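Side-chain contacts in conserved membrane protein (Chlamydia abortus, PDB 6GZU), which combines deubiquitinating and acetyltransferase activities as a secreted, zinc-binding CE-clan effector of Chlamydia that induces Golgi fragmentation: residues S24-R29 against Q236-T241; F211-L216 against P243-T248. One frame throughout, in Å; residues are numbered along the deposited sequence.

Overall arrangement
Both contacts lie on the same side of the chain's centre, with their own centres about 5 Å apart. Interaction 1 is buried and aromatic: helix 20-33 meets helix 228-241 through one histidine and one phenylalanine ring. Interaction 2 is a surface salt bridge between helix 204-217 and the loop that follows helix 228-241. The two are joined by a probable hydrogen bond in which NE2 of His26 lies 2.8 Å from OD2 of Asp213. A second link pairs NE of Arg29 with the carbonyl O of Arg245. Together they tie three helices and the loop between helices 228-241 and 252-257, in a region away from the zinc site.

Interaction 1: S24-R29 against Q236-T241; sequences STHLIR and QEFLET
His26 meets Phe238 in an offset edge-to-face pair, the phenylalanine edge directed at the imidazole face. The ring centroids are 5.2 Å apart and the planes stand at 81°. From CB, the His26 side chain heads toward helix 228-241, with CG anti to the backbone N (chi1 -160°). ND1 accepts a hydrogen bond from NH1 of Arg29, 2.9 Å away and nearly in the imidazole plane. This bond comes from one turn further along the same helix. CE1, the next ring atom, is 3.8 Å from CZ of Phe238, which lies over one imidazole face, toward the rim. NE2 comes closest, 3.6 Å from the same CZ. CD2 is more distant from Phe238. NE2 also hydrogen-bonds to Asp213 OD2, so both ring nitrogens have partners and the turn of the imidazole is fixed. An acceptor at ND1 is consistent with NE2 carrying a proton toward the aspartate. The contact packs helices 20-33 and 228-241 beside helix 204-217 of the Ulp1-family catalytic domain, away from the zinc site. Helix 204-217 borders both rings: Ser209 touches His26, while Ile206, Leu210 and Asp213 touch Phe238.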
loop_
_atom_site.group_PDB
_atom_site.type_symbol
_atom_site.label_atom_id
_atom_site.label_comp_id
_atom_site.label_asym_id
_atom_site.label_seq_id
_atom_site.Cartn_x
_atom_site.Cartn_y
_atom_site.Cartn_z
ATOM N N SER A 24 1.485 -7.106 5.910
ATOM C CA SER A 24 0.954 -7.900 4.804
ATOM C C SER A 24 -0.093 -8.898 5.279
ATOM O O SER A 24 -1.032 -9.176 4.538
ATOM C CB SER A 24 2.085 -8.636 4.095
ATOM O OG SER A 24 2.893 -7.707 3.399
ATOM N N THR A 25 0.062 -9.422 6.487
ATOM C CA THR A 25 -0.922 -10.350 7.036
ATOM C C THR A 25 -2.249 -9.617 7.166
ATOM O O THR A 25 -3.291 -10.198 6.862
ATOM C CB THR A 25 -0.450 -10.888 8.409
ATOM O OG1 THR A 25 0.706 -11.699 8.191
ATOM C CG2 THR A 25 -1.500 -11.782 9.122
ATOM N N HIS A 26 -2.232 -8.379 7.679
ATOM C CA HIS A 26 -3.483 -7.629 7.764
ATOM C C HIS A 26 -4.103 -7.331 6.406
ATOM O O HIS A 26 -5.326 -7.358 6.265
ATOM C CB HIS A 26 -3.377 -6.370 8.644
ATOM C CG HIS A 26 -4.714 -5.891 9.112
ATOM N ND1 HIS A 26 -5.499 -6.647 9.967
ATOM C CD2 HIS A 26 -5.432 -4.788 8.797
ATOM C CE1 HIS A 26 -6.631 -5.998 10.187
ATOM N NE2 HIS A 26 -6.622 -4.880 9.470
ATOM N N LEU A 27 -3.281 -7.009 5.415
ATOM C CA LEU A 27 -3.797 -6.815 4.054
ATOM C C LEU A 27 -4.477 -8.074 3.543
ATOM O O LEU A 27 -5.581 -8.006 2.995
ATOM C CB LEU A 27 -2.701 -6.307 3.105
ATOM C CG LEU A 27 -2.389 -4.807 3.181
ATOM C CD1 LEU A 27 -2.286 -4.146 4.500
ATOM C CD2 LEU A 27 -1.116 -4.582 2.321
ATOM N N ILE A 28 -3.880 -9.246 3.773
ATOM C CA ILE A 28 -4.498 -10.493 3.356
ATOM C C ILE A 28 -5.814 -10.723 4.115
ATOM O O ILE A 28 -6.832 -11.139 3.522
ATOM C CB ILE A 28 -3.537 -11.712 3.565
ATOM C CG1 ILE A 28 -2.370 -11.666 2.566
ATOM C CG2 ILE A 28 -4.279 -13.076 3.458
ATOM C CD1 ILE A 28 -2.815 -11.799 1.071
ATOM N N ARG A 29 -5.808 -10.474 5.425
ATOM C CA ARG A 29 -7.043 -10.533 6.216
ATOM C C ARG A 29 -8.132 -9.635 5.584
ATOM O O ARG A 29 -9.260 -10.081 5.354
ATOM C CB ARG A 29 -6.728 -10.105 7.640
ATOM C CG ARG A 29 -7.843 -10.100 8.625
ATOM C CD ARG A 29 -7.288 -9.671 10.010
ATOM N NE ARG A 29 -6.381 -10.630 10.625
ATOM C CZ ARG A 29 -5.095 -10.444 10.947
ATOM N NH1 ARG A 29 -4.462 -9.285 10.727
ATOM N NH2 ARG A 29 -4.418 -11.463 11.485
ATOM N N GLN A 236 -5.071 0.081 20.717
ATOM C CA GLN A 236 -5.194 -1.160 21.467
ATOM C C GLN A 236 -6.505 -1.860 21.158
ATOM O O GLN A 236 -6.551 -3.085 21.043
ATOM C CB GLN A 236 -5.142 -0.886 22.963
ATOM C CG GLN A 236 -5.140 -2.127 23.780
ATOM C CD GLN A 236 -3.735 -2.670 23.946
ATOM O OE1 GLN A 236 -3.118 -3.140 22.986
ATOM N NE2 GLN A 236 -3.209 -2.582 25.180
ATOM N N GLU A 237 -7.580 -1.080 21.049
ATOM C CA GLU A 237 -8.897 -1.626 20.709
ATOM C C GLU A 237 -8.849 -2.331 19.350
ATOM O O GLU A 237 -9.441 -3.393 19.172
ATOM C CB GLU A 237 -9.927 -0.499 20.634
ATOM C CG GLU A 237 -11.366 -0.974 20.453
ATOM C CD GLU A 237 -12.376 0.088 20.876
ATOM N N PHE A 238 -8.148 -1.728 18.394
ATOM C CA PHE A 238 -7.974 -2.345 17.085
ATOM C C PHE A 238 -7.186 -3.633 17.177
ATOM O O PHE A 238 -7.612 -4.664 16.632
ATOM C CB PHE A 238 -7.294 -1.342 16.131
ATOM C CG PHE A 238 -6.764 -1.964 14.881
ATOM C CD1 PHE A 238 -7.637 -2.345 13.859
ATOM C CD2 PHE A 238 -5.397 -2.146 14.709
ATOM C CE1 PHE A 238 -7.162 -2.896 12.673
ATOM C CE2 PHE A 238 -4.895 -2.727 13.524
ATOM C CZ PHE A 238 -5.799 -3.098 12.499
ATOM N N LEU A 239 -6.072 -3.617 17.933
ATOM C CA LEU A 239 -5.292 -4.834 18.099
ATOM C C LEU A 239 -6.107 -5.955 18.719
ATOM O O LEU A 239 -5.937 -7.134 18.361
ATOM C CB LEU A 239 -4.031 -4.561 18.928
ATOM C CG LEU A 239 -2.995 -3.696 18.195
ATOM C CD1 LEU A 239 -1.866 -3.359 19.159
ATOM C CD2 LEU A 239 -2.461 -4.407 16.947
ATOM N N GLU A 240 -7.018 -5.604 19.621
ATOM C CA GLU A 240 -7.734 -6.633 20.352
ATOM C C GLU A 240 -8.790 -7.322 19.497
ATOM O O GLU A 240 -9.295 -8.372 19.901
ATOM C CB GLU A 240 -8.297 -6.119 21.686
ATOM C CG GLU A 240 -7.182 -5.937 22.704
ATOM C CD GLU A 240 -7.594 -5.212 23.978
ATOM O OE1 GLU A 240 -8.761 -4.768 24.106
ATOM O OE2 GLU A 240 -6.729 -5.082 24.869
ATOM N N THR A 241 -9.081 -6.779 18.306
ATOM C CA THR A 241 -10.004 -7.428 17.357
ATOM C C THR A 241 -9.290 -8.523 16.558
ATOM O O THR A 241 -9.910 -9.474 16.054
ATOM C CB THR A 241 -10.645 -6.435 16.343
ATOM O OG1 THR A 241 -9.672 -5.999 15.381
ATOM C CG2 THR A 241 -11.225 -5.214 17.039
#

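Interaction 2: F211-L216 against P243-T248; sequences FLDKYL and PQRPIT
Both terminal nitrogens of Arg245 close on one carboxylate oxygen of Asp213 in a salt bridge. NH1 of Arg245 donates to OD2 of Asp213 at 2.9 Å, with an N-H...O angle of 152°. NH2 of Arg245 donates to the same OD2 at 3.1 Å and is more bent, at 141°. OD2 lies in the guanidinium plane and is approached on its syn side. Both nitrogens sit somewhat out of the carboxylate plane. The two flat groups are turned 72° from each other. OD1 of Asp213 is 3.7 Å from NH1 of Arg245, so the bridge is forked onto one oxygen and does not pair two oxygens with two nitrogens. With NE2 of His26, three nitrogens converge on OD2, and the positive guanidinium would probably stabilise its negative charge.

In the next shell, Thr241 OG1 makes a weak hydrogen bond with NH2 of Arg245. The backbone O of Arg245 receives NE of Arg29, which ties the loop to helix 20-33. The salt bridge therefore spans from helix 204-217, which lies within the sequence range of the Ulp1-family (Peptidase_C48) catalytic domain, to the loop between helices 228-241 and 252-257. Other side chains of helix 204-217, Leu212 and Tyr215 among them, pack on strand 134-141 of the central mixed sheet.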
loop_
_atom_site.group_PDB
_atom_site.type_symbol
_atom_site.label_atom_id
_atom_site.label_comp_id
_atom_site.label_asym_id
_atom_site.label_seq_id
_atom_site.Cartn_x
_atom_site.Cartn_y
_atom_site.Cartn_z
ATOM N N PHE A 211 -5.978 2.241 9.323
ATOM C CA PHE A 211 -6.532 3.159 8.337
ATOM C C PHE A 211 -7.139 2.405 7.157
ATOM O O PHE A 211 -8.263 2.728 6.715
ATOM C CB PHE A 211 -5.499 4.179 7.858
ATOM C CG PHE A 211 -6.029 5.073 6.784
ATOM C CD1 PHE A 211 -6.959 6.071 7.106
ATOM C CD2 PHE A 211 -5.682 4.839 5.465
ATOM C CE1 PHE A 211 -7.529 6.879 6.126
ATOM C CE2 PHE A 211 -6.209 5.648 4.450
ATOM C CZ PHE A 211 -7.133 6.681 4.795
ATOM N N LEU A 212 -6.391 1.463 6.607
ATOM C CA LEU A 212 -6.905 0.771 5.422
ATOM C C LEU A 212 -8.194 0.022 5.786
ATOM O O LEU A 212 -9.150 -0.014 5.015
ATOM C CB LEU A 212 -5.884 -0.214 4.863
ATOM C CG LEU A 212 -6.365 -0.940 3.590
ATOM C CD1 LEU A 212 -6.596 0.061 2.447
ATOM C CD2 LEU A 212 -5.307 -1.934 3.204
ATOM N N ASP A 213 -8.209 -0.616 6.954
ATOM C CA ASP A 213 -9.387 -1.297 7.486
ATOM C C ASP A 213 -10.625 -0.393 7.412
ATOM O O ASP A 213 -11.662 -0.758 6.857
ATOM C CB ASP A 213 -9.085 -1.678 8.926
ATOM C CG ASP A 213 -9.849 -2.853 9.376
ATOM O OD1 ASP A 213 -11.094 -2.799 9.350
ATOM O OD2 ASP A 213 -9.210 -3.839 9.786
ATOM N N LYS A 214 -10.496 0.818 7.934
ATOM C CA LYS A 214 -11.607 1.742 7.945
ATOM C C LYS A 214 -11.899 2.345 6.587
ATOM O O LYS A 214 -13.056 2.560 6.252
ATOM C CB LYS A 214 -11.286 2.850 8.939
ATOM C CG LYS A 214 -10.925 2.341 10.317
ATOM C CD LYS A 214 -12.074 2.448 11.225
ATOM C CE LYS A 214 -11.642 1.992 12.604
ATOM N NZ LYS A 214 -12.758 1.545 13.460
ATOM N N TYR A 215 -10.853 2.639 5.824
ATOM C CA TYR A 215 -11.003 3.197 4.469
ATOM C C TYR A 215 -11.831 2.281 3.599
ATOM O O TYR A 215 -12.633 2.766 2.784
ATOM C CB TYR A 215 -9.623 3.447 3.825
ATOM C CG TYR A 215 -9.648 3.864 2.381
ATOM C CD1 TYR A 215 -9.656 2.913 1.374
ATOM C CD2 TYR A 215 -9.632 5.213 2.013
ATOM C CE1 TYR A 215 -9.679 3.287 0.039
ATOM C CE2 TYR A 215 -9.679 5.583 0.682
ATOM C CZ TYR A 215 -9.709 4.614 -0.301
ATOM O OH TYR A 215 -9.722 4.948 -1.642
ATOM N N LEU A 216 -11.614 0.971 3.714
ATOM C CA LEU A 216 -12.311 0.034 2.833
ATOM C C LEU A 216 -13.818 -0.042 3.152
ATOM O O LEU A 216 -14.630 -0.440 2.295
ATOM C CB LEU A 216 -11.657 -1.377 2.899
ATOM C CG LEU A 216 -10.263 -1.437 2.227
ATOM C CD1 LEU A 216 -9.592 -2.766 2.532
ATOM C CD2 LEU A 216 -10.365 -1.248 0.684
ATOM N N PRO A 243 -7.408 -11.131 17.086
ATOM C CA PRO A 243 -7.505 -12.598 17.289
ATOM C C PRO A 243 -8.850 -13.203 16.901
ATOM O O PRO A 243 -8.950 -14.425 16.701
ATOM C CB PRO A 243 -7.258 -12.735 18.810
ATOM C CG PRO A 243 -6.390 -11.557 19.147
ATOM C CD PRO A 243 -7.008 -10.444 18.332
ATOM N N GLN A 244 -9.882 -12.372 16.787
ATOM C CA GLN A 244 -11.185 -12.856 16.350
ATOM C C GLN A 244 -11.333 -12.846 14.837
ATOM O O GLN A 244 -12.374 -13.234 14.302
ATOM C CB GLN A 244 -12.309 -12.038 16.987
ATOM C CG GLN A 244 -12.385 -12.152 18.529
ATOM C CD GLN A 244 -11.663 -11.015 19.219
ATOM O OE1 GLN A 244 -11.804 -9.847 18.827
ATOM N NE2 GLN A 244 -10.870 -11.348 20.264
ATOM N N ARG A 245 -10.284 -12.419 14.152
ATOM C CA ARG A 245 -10.288 -12.286 12.691
ATOM C C ARG A 245 -9.191 -13.107 11.974
ATOM O O ARG A 245 -8.361 -12.549 11.253
ATOM C CB ARG A 245 -10.145 -10.799 12.306
ATOM C CG ARG A 245 -11.201 -9.884 12.922
ATOM C CD ARG A 245 -10.790 -8.415 12.801
ATOM N NE ARG A 245 -10.823 -7.963 11.431
ATOM C CZ ARG A 245 -10.377 -6.772 11.043
ATOM N NH1 ARG A 245 -10.439 -6.449 9.777
ATOM N NH2 ARG A 245 -9.830 -5.930 11.928
ATOM N N PRO A 246 -9.201 -14.437 12.157
ATOM C CA PRO A 246 -8.167 -15.276 11.560
ATOM C C PRO A 246 -8.291 -15.292 10.037
ATOM O O PRO A 246 -9.373 -15.099 9.456
ATOM C CB PRO A 246 -8.484 -16.650 12.137
ATOM C CG PRO A 246 -9.991 -16.574 12.452
ATOM C CD PRO A 246 -10.144 -15.197 12.979
ATOM N N ILE A 247 -7.169 -15.568 9.398
ATOM C CA ILE A 247 -7.136 -15.769 7.947
ATOM C C ILE A 247 -7.619 -17.187 7.691
ATOM O O ILE A 247 -7.149 -18.123 8.335
ATOM C CB ILE A 247 -5.721 -15.549 7.427
ATOM C CG1 ILE A 247 -5.373 -14.037 7.485
ATOM C CG2 ILE A 247 -5.573 -16.138 5.993
ATOM C CD1 ILE A 247 -3.924 -13.769 7.259
ATOM N N THR A 248 -8.603 -17.365 6.807
ATOM C CA THR A 248 -9.160 -18.718 6.592
ATOM C C THR A 248 -9.174 -19.153 5.121
ATOM O O THR A 248 -9.440 -20.314 4.827
ATOM C CB THR A 248 -10.632 -18.900 7.123
ATOM O OG1 THR A 248 -11.517 -18.072 6.329
ATOM C CG2 THR A 248 -10.729 -18.497 8.583
#